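Local coordinates for protein putative mandelate racemase (Zymomonas mobilis, PDB 2OX4) that is a magnesium-binding member of the enolase superfamily, probably a lyase of the dehydratase type related to mandelate racemase, at residues C[72-75]-C[76-80]; C[248-251]-C[252-256]; C[382-386]-C[387-391]. All blocks are in the same frame, centred on the assembly; numbering follows the deposited sequence.

In the fold
All three contacts are local, each joining residues three to five apart in sequence, and none touches another. Contact 1 is about two turns of helix 70-79, contact 2 lies in barrel helix 250-258, and contact 3 is the bend from 382-386 into strand 387-393, which joins the antiparallel sheet of the N-terminal domain; contacts 1 and 3 thus share a domain. Each is partly buried. Contacts 1 and 2 both set a glutamate-based salt bridge where other subunits approach. Contact 3, which no other chain of the assembly touches, relies instead on a serine hydroxyl bonded to a backbone carbonyl and on two tyrosine rings. Contacts 2 and 3 lie on opposite sides of the chain's centre, their centres about 42 Å apart.

Contact 1. Residues C[72-75]-C[76-80]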
loop_
_atom_site.group_PDB
_atom_site.type_symbol
_atom_site.label_atom_id
_atom_site.label_comp_id
_atom_site.label_asym_id
_atom_site.label_seq_id
_atom_site.Cartn_x
_atom_site.Cartn_y
_atom_site.Cartn_z
ATOM N N ALA C 72 13.545 -33.302 9.087
ATOM C CA ALA C 72 12.710 -33.599 10.256
ATOM C C ALA C 72 13.349 -33.084 11.537
ATOM O O ALA C 72 12.657 -32.580 12.421
ATOM C CB ALA C 72 12.447 -35.106 10.372
ATOM N N ILE C 73 14.666 -33.232 11.654
ATOM C CA ILE C 73 15.332 -32.769 12.859
ATOM C C ILE C 73 15.276 -31.229 12.941
ATOM O O ILE C 73 15.015 -30.683 14.007
ATOM C CB ILE C 73 16.786 -33.285 12.970
ATOM C CG1 ILE C 73 16.809 -34.820 13.152
ATOM C CG2 ILE C 73 17.502 -32.594 14.147
ATOM C CD1 ILE C 73 18.183 -35.451 12.852
ATOM N N TRP C 74 15.505 -30.549 11.821
ATOM C CA TRP C 74 15.467 -29.083 11.789
ATOM C C TRP C 74 14.082 -28.641 12.236
ATOM O O TRP C 74 13.955 -27.763 13.074
ATOM C CB TRP C 74 15.742 -28.560 10.370
ATOM C CG TRP C 74 16.295 -27.137 10.312
ATOM C CD1 TRP C 74 17.606 -26.765 10.096
ATOM C CD2 TRP C 74 15.550 -25.917 10.438
ATOM N NE1 TRP C 74 17.718 -25.388 10.087
ATOM C CE2 TRP C 74 16.469 -24.844 10.289
ATOM C CE3 TRP C 74 14.193 -25.625 10.653
ATOM C CZ2 TRP C 74 16.074 -23.498 10.372
ATOM C CZ3 TRP C 74 13.794 -24.280 10.727
ATOM C CH2 TRP C 74 14.733 -23.237 10.590
ATOM N N GLU C 75 13.046 -29.280 11.697
ATOM C CA GLU C 75 11.675 -28.917 12.054
ATOM C C GLU C 75 11.355 -29.253 13.513
ATOM O O GLU C 75 10.630 -28.513 14.164
ATOM C CB GLU C 75 10.674 -29.569 11.087
ATOM C CG GLU C 75 9.183 -29.194 11.312
ATOM C CD GLU C 75 8.762 -27.822 10.737
ATOM O OE1 GLU C 75 9.614 -27.042 10.256
ATOM O OE2 GLU C 75 7.542 -27.519 10.775
ATOM N N LYS C 76 11.887 -30.366 14.018
ATOM C CA LYS C 76 11.754 -30.719 15.441
ATOM C C LYS C 76 12.377 -29.671 16.366
ATOM O O LYS C 76 11.733 -29.214 17.302
ATOM C CB LYS C 76 12.371 -32.100 15.699
ATOM C CG LYS C 76 12.292 -32.602 17.143
ATOM C CD LYS C 76 13.019 -33.947 17.260
ATOM C CE LYS C 76 13.145 -34.402 18.704
ATOM N NZ LYS C 76 13.765 -35.764 18.783
ATOM N N LEU C 77 13.622 -29.289 16.104
ATOM C CA LEU C 77 14.254 -28.192 16.853
ATOM C C LEU C 77 13.502 -26.865 16.736
ATOM O O LEU C 77 13.472 -26.086 17.690
ATOM C CB LEU C 77 15.726 -28.037 16.473
ATOM C CG LEU C 77 16.554 -29.278 16.860
ATOM C CD1 LEU C 77 18.019 -29.113 16.459
ATOM C CD2 LEU C 77 16.437 -29.580 18.392
ATOM N N PHE C 78 12.881 -26.631 15.580
ATOM C CA PHE C 78 12.099 -25.408 15.343
ATOM C C PHE C 78 10.768 -25.459 16.130
ATOM O O PHE C 78 10.401 -24.480 16.787
ATOM C CB PHE C 78 11.877 -25.244 13.830
ATOM C CG PHE C 78 11.123 -23.984 13.428
ATOM C CD1 PHE C 78 11.485 -22.735 13.926
ATOM C CD2 PHE C 78 10.075 -24.061 12.513
ATOM C CE1 PHE C 78 10.779 -21.573 13.540
ATOM C CE2 PHE C 78 9.373 -22.905 12.124
ATOM C CZ PHE C 78 9.728 -21.673 12.636
ATOM N N LYS C 79 10.083 -26.607 16.082
ATOM C CA LYS C 79 8.671 -26.710 16.514
ATOM C C LYS C 79 8.463 -27.332 17.894
ATOM O O LYS C 79 7.399 -27.150 18.516
ATOM C CB LYS C 79 7.839 -27.482 15.478
ATOM C CG LYS C 79 7.631 -26.725 14.154
ATOM C CD LYS C 79 6.768 -25.475 14.341
ATOM C CE LYS C 79 6.433 -24.830 12.998
ATOM N NZ LYS C 79 5.726 -25.766 12.040
ATOM N N LYS C 80 9.455 -28.077 18.374
ATOM C CA LYS C 80 9.256 -28.886 19.582
ATOM C C LYS C 80 10.049 -28.421 20.806
ATOM O O LYS C 80 9.956 -29.026 21.878
ATOM C CB LYS C 80 9.516 -30.380 19.292
ATOM C CG LYS C 80 8.548 -30.995 18.269
ATOM C CD LYS C 80 7.115 -30.887 18.750
ATOM C CE LYS C 80 6.179 -31.801 17.980
ATOM N NZ LYS C 80 4.782 -31.667 18.488
#
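The six-membered ring of Trp74 and the ring of Phe78 meet obliquely one helical turn apart, their planes 50° apart and centroids 5.6 Å from each other. Trp74 CZ3 rests 3.8 Å from Phe78 CB and equally close to CG. At the edge of the Phe78 ring, near its plane, sits Glu75 OE1, 3.8 Å from CD2. The Phe78 ring also meets the ring of Trp273 and packs on Leu247 of the third subunit, while Arg272 makes a cation-pi contact with the indole of Trp74. The other carboxylate oxygen of Glu75 forms a salt bridge: Lys79 NZ approaches Glu75 OE2 at 2.8 Å from above the carboxylate plane. Glu75 bends at chi2 (80°), which brings OE2 alongside the Lys79 chain, 3.5 Å from its CG. Neither charge has a single partner, since Glu75 OE1 bonds His308 of the second subunit and Lys79 NZ pairs with Glu184 of the third. Beneath them run i to i+4 backbone bonds, the straightest from Leu77 N to Ile73 O (2.9 Å, 177°). Helix 70-79 thus presents Ile73 and Leu77 to helices 48-62 and 89-110, while Trp74 reaches both helix 89-110 and helix 296-309 of the C-terminal domain.

Contact 2. Residues C[248-251]-C[252-256]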
loop_
_atom_site.group_PDB
_atom_site.type_symbol
_atom_site.label_atom_id
_atom_site.label_comp_id
_atom_site.label_asym_id
_atom_site.label_seq_id
_atom_site.Cartn_x
_atom_site.Cartn_y
_atom_site.Cartn_z
ATOM N N ASN C 248 14.525 -3.685 13.016
ATOM C CA ASN C 248 13.353 -3.087 12.300
ATOM C C ASN C 248 13.689 -3.046 10.802
ATOM O O ASN C 248 14.246 -2.059 10.320
ATOM C CB ASN C 248 13.067 -1.660 12.843
ATOM C CG ASN C 248 11.853 -0.968 12.185
ATOM O OD1 ASN C 248 11.198 -1.500 11.286
ATOM N ND2 ASN C 248 11.554 0.237 12.655
ATOM N N PRO C 249 13.410 -4.147 10.074
ATOM C CA PRO C 249 13.878 -4.314 8.677
ATOM C C PRO C 249 13.516 -3.186 7.715
ATOM O O PRO C 249 14.338 -2.863 6.839
ATOM C CB PRO C 249 13.225 -5.641 8.239
ATOM C CG PRO C 249 13.077 -6.401 9.534
ATOM C CD PRO C 249 12.683 -5.337 10.549
ATOM N N ARG C 250 12.320 -2.588 7.874
ATOM C CA ARG C 250 11.873 -1.464 7.044
ATOM C C ARG C 250 12.867 -0.299 6.974
ATOM O O ARG C 250 12.932 0.387 5.969
ATOM C CB ARG C 250 10.487 -0.939 7.469
ATOM C CG ARG C 250 9.882 0.071 6.481
ATOM C CD ARG C 250 8.556 0.645 6.968
ATOM N NE ARG C 250 8.687 1.352 8.243
ATOM C CZ ARG C 250 8.798 2.673 8.377
ATOM N NH1 ARG C 250 8.911 3.204 9.590
ATOM N NH2 ARG C 250 8.796 3.467 7.309
ATOM N N LEU C 251 13.653 -0.094 8.029
ATOM C CA LEU C 251 14.624 0.991 8.024
ATOM C C LEU C 251 15.663 0.847 6.918
ATOM O O LEU C 251 16.114 1.851 6.377
ATOM C CB LEU C 251 15.307 1.152 9.386
ATOM C CG LEU C 251 14.351 1.488 10.531
ATOM C CD1 LEU C 251 15.131 1.535 11.849
ATOM C CD2 LEU C 251 13.580 2.795 10.280
ATOM N N LEU C 252 16.020 -0.388 6.564
ATOM C CA LEU C 252 16.969 -0.583 5.457
ATOM C C LEU C 252 16.369 -0.186 4.111
ATOM O O LEU C 252 17.061 0.376 3.261
ATOM C CB LEU C 252 17.523 -2.009 5.433
ATOM C CG LEU C 252 18.844 -2.178 4.667
ATOM C CD1 LEU C 252 19.970 -1.438 5.391
ATOM C CD2 LEU C 252 19.181 -3.653 4.577
ATOM N N LYS C 253 15.076 -0.439 3.925
ATOM C CA LYS C 253 14.373 0.092 2.752
ATOM C C LYS C 253 14.443 1.631 2.693
ATOM O O LYS C 253 14.709 2.220 1.627
ATOM C CB LYS C 253 12.915 -0.396 2.727
ATOM C CG LYS C 253 12.168 -0.038 1.452
ATOM C CD LYS C 253 10.696 -0.353 1.556
ATOM C CE LYS C 253 9.984 0.088 0.284
ATOM N NZ LYS C 253 8.509 0.050 0.432
ATOM N N GLU C 254 14.216 2.283 3.836
ATOM C CA GLU C 254 14.333 3.747 3.924
ATOM C C GLU C 254 15.752 4.227 3.611
ATOM O O GLU C 254 15.928 5.204 2.872
ATOM C CB GLU C 254 13.892 4.250 5.297
ATOM C CG GLU C 254 12.492 3.811 5.696
ATOM C CD GLU C 254 11.371 4.424 4.856
ATOM O OE1 GLU C 254 10.233 3.921 4.965
ATOM O OE2 GLU C 254 11.607 5.399 4.106
ATOM N N ALA C 255 16.755 3.532 4.153
ATOM C CA ALA C 255 18.162 3.827 3.847
ATOM C C ALA C 255 18.432 3.740 2.344
ATOM O O ALA C 255 19.067 4.636 1.761
ATOM C CB ALA C 255 19.096 2.876 4.614
ATOM N N LYS C 256 17.941 2.673 1.718
ATOM C CA LYS C 256 18.196 2.436 0.286
ATOM C C LYS C 256 17.624 3.528 -0.615
ATOM O O LYS C 256 18.163 3.789 -1.689
ATOM C CB LYS C 256 17.686 1.068 -0.160
ATOM C CG LYS C 256 17.982 0.752 -1.628
ATOM C CD LYS C 256 17.654 -0.695 -1.995
ATOM C CE LYS C 256 18.892 -1.583 -1.899
ATOM N NZ LYS C 256 19.838 -1.283 -3.021
#
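Arg250 and Glu254, one turn apart in helix 250-258, cross obliquely on the helix surface and join in a salt bridge. The contact is made by one atom from each group: Arg250 NH2 lies 2.8 Å from Glu254 OE1. The guanidinium and carboxylate planes stand 72° apart, so this is not the flat, two-bonded pairing in which two guanidinium nitrogens face both carboxylate oxygens. Arg250 runs out straight as far as CD and then turns at chi3 (60°), which brings the guanidinium over the next turn. Glu254 meets it by bending at chi2 (-67°), and its CG packs 3.5 Å from Arg250 O. Each group has a further partner: Arg250 NH1 bonds Leu279 O of the fourth subunit, and Glu254 OE2 forms a salt bridge with Lys257. The salt bridge therefore lies at a subunit interface, with the arginine held at two of its nitrogens.

Below the pair, Glu254 N donates to Arg250 O at 3.1 Å and Ala255 N to Leu251 O at 2.9 Å, the regular helical pattern. Ahead of them, Leu252 N reaches back only three residues, to Pro249 O at 3.0 Å. Helix 250-258 links strands 237-241 and 263-265 in a beta-alpha-beta unit of the C-terminal TIM-type barrel, whose strand 237-241 carries the magnesium ligand Glu241; Leu252 packs against Leu263 of strand 263-265 and Phe278 of helix 271-280.

Contact 3. Residues C[382-386]-C[387-391]; sequences KLYQI and SDYVS
Ser387 and Leu383 are joined by a hydrogen bond across the bend: Ser387 OG donates to Leu383 O at 2.7 Å. The hydroxyl lies next to its own backbone N (chi1 -53°), which places it beside Leu383 O. Leu383 O also accepts from Ile386 N, 3.2 Å away, and the two donors arrive from opposite faces of the carbonyl plane, so one oxygen takes donors from two successive residues. A water donates to Ser387 O at 2.7 Å; its link to Tyr384 O is doubtful.

Here the helically wound 382-385 gives way to strand 387-393, which is bonded through Asp388 and Val390 to strand 5-13 and so joins the antiparallel sheet that includes 24-30 and 35-40, the sheet of the enolase-superfamily N-terminal domain. The chain thus returns to that domain after the barrel.

Aromatic packing comes from Tyr384 and Tyr389, whose rings approach obliquely with planes 48° apart and centroids 5.4 Å apart. Their closest atoms are Tyr384 CE2 and Tyr389 CE1, at 3.6 Å, and Tyr389 OH lies in the plane of the Tyr384 ring at its edge. Both hydroxyls bond to Glu9 OE2, and both rings meet Phe11. Leu383 rests on Phe11, Leu25 and Leu355.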
loop_
_atom_site.group_PDB
_atom_site.type_symbol
_atom_site.label_atom_id
_atom_site.label_comp_id
_atom_site.label_asym_id
_atom_site.label_seq_id
_atom_site.Cartn_x
_atom_site.Cartn_y
_atom_site.Cartn_z
ATOM N N LYS C 382 43.943 -31.469 20.727
ATOM C CA LYS C 382 44.224 -30.423 21.714
ATOM C C LYS C 382 42.946 -29.777 22.258
ATOM O O LYS C 382 42.923 -29.297 23.397
ATOM C CB LYS C 382 45.102 -29.330 21.097
ATOM C CG LYS C 382 46.133 -28.747 22.058
ATOM C CD LYS C 382 46.513 -27.312 21.696
ATOM C CE LYS C 382 46.773 -27.147 20.206
ATOM N NZ LYS C 382 48.036 -27.806 19.755
ATOM N N LEU C 383 41.889 -29.765 21.444
ATOM C CA LEU C 383 40.628 -29.134 21.835
ATOM C C LEU C 383 40.114 -29.572 23.189
ATOM O O LEU C 383 39.576 -28.761 23.932
ATOM C CB LEU C 383 39.546 -29.347 20.778
ATOM C CG LEU C 383 39.258 -28.026 20.069
ATOM C CD1 LEU C 383 40.287 -27.835 18.960
ATOM C CD2 LEU C 383 37.856 -28.039 19.532
ATOM N N TYR C 384 40.313 -30.847 23.524
ATOM C CA TYR C 384 39.867 -31.400 24.800
ATOM C C TYR C 384 40.531 -30.710 25.993
ATOM O O TYR C 384 39.952 -30.623 27.070
ATOM C CB TYR C 384 40.122 -32.915 24.841
ATOM C CG TYR C 384 39.238 -33.692 23.890
ATOM C CD1 TYR C 384 39.593 -33.864 22.542
ATOM C CD2 TYR C 384 38.031 -34.239 24.328
ATOM C CE1 TYR C 384 38.765 -34.571 21.664
ATOM C CE2 TYR C 384 37.203 -34.945 23.462
ATOM C CZ TYR C 384 37.572 -35.106 22.135
ATOM O OH TYR C 384 36.738 -35.800 21.288
ATOM N N GLN C 385 41.740 -30.204 25.786
ATOM C CA GLN C 385 42.507 -29.582 26.861
ATOM C C GLN C 385 42.370 -28.055 26.905
ATOM O O GLN C 385 42.725 -27.421 27.897
ATOM C CB GLN C 385 43.983 -29.977 26.746
ATOM C CG GLN C 385 44.328 -31.311 27.410
ATOM C CD GLN C 385 43.953 -31.360 28.886
ATOM O OE1 GLN C 385 42.970 -31.996 29.268
ATOM N NE2 GLN C 385 44.737 -30.683 29.721
ATOM N N ILE C 386 41.863 -27.461 25.830
ATOM C CA ILE C 386 41.793 -25.999 25.727
ATOM C C ILE C 386 40.342 -25.496 25.555
ATOM O O ILE C 386 40.106 -24.415 25.004
ATOM C CB ILE C 386 42.717 -25.429 24.615
ATOM C CG1 ILE C 386 42.320 -25.971 23.230
ATOM C CG2 ILE C 386 44.196 -25.728 24.921
ATOM C CD1 ILE C 386 42.811 -25.095 22.103
ATOM N N SER C 387 39.395 -26.288 26.049
ATOM C CA SER C 387 37.970 -25.960 25.947
ATOM C C SER C 387 37.253 -26.260 27.263
ATOM O O SER C 387 37.647 -27.164 28.014
ATOM C CB SER C 387 37.304 -26.774 24.822
ATOM O OG SER C 387 37.990 -26.640 23.587
ATOM N N ASP C 388 36.193 -25.501 27.528
ATOM C CA ASP C 388 35.103 -25.964 28.383
ATOM C C ASP C 388 34.355 -27.056 27.630
ATOM O O ASP C 388 33.773 -26.800 26.581
ATOM C CB ASP C 388 34.141 -24.810 28.717
ATOM C CG ASP C 388 34.791 -23.731 29.575
ATOM O OD1 ASP C 388 34.239 -22.613 29.654
ATOM O OD2 ASP C 388 35.854 -24.000 30.169
ATOM N N TYR C 389 34.373 -28.261 28.184
ATOM C CA TYR C 389 33.962 -29.484 27.479
ATOM C C TYR C 389 32.712 -30.071 28.125
ATOM O O TYR C 389 32.664 -30.246 29.338
ATOM C CB TYR C 389 35.100 -30.514 27.520
ATOM C CG TYR C 389 34.756 -31.889 26.974
ATOM C CD1 TYR C 389 34.735 -32.131 25.599
ATOM C CD2 TYR C 389 34.476 -32.954 27.832
ATOM C CE1 TYR C 389 34.431 -33.393 25.098
ATOM C CE2 TYR C 389 34.173 -34.213 27.339
ATOM C CZ TYR C 389 34.162 -34.429 25.972
ATOM O OH TYR C 389 33.865 -35.682 25.481
ATOM N N VAL C 390 31.706 -30.375 27.312
ATOM C CA VAL C 390 30.506 -31.076 27.788
ATOM C C VAL C 390 30.215 -32.254 26.863
ATOM O O VAL C 390 30.289 -32.123 25.641
ATOM C CB VAL C 390 29.268 -30.125 27.884
ATOM C CG1 VAL C 390 28.003 -30.905 28.255
ATOM C CG2 VAL C 390 29.514 -29.006 28.908
ATOM N N SER C 391 29.906 -33.406 27.455
ATOM C CA SER C 391 29.620 -34.626 26.713
ATOM C C SER C 391 28.208 -35.046 27.101
ATOM O O SER C 391 27.832 -34.968 28.273
ATOM C CB SER C 391 30.622 -35.717 27.120
ATOM O OG SER C 391 30.475 -36.888 26.335
HETATM O O HOH W 1 39.437 -29.013 28.790
#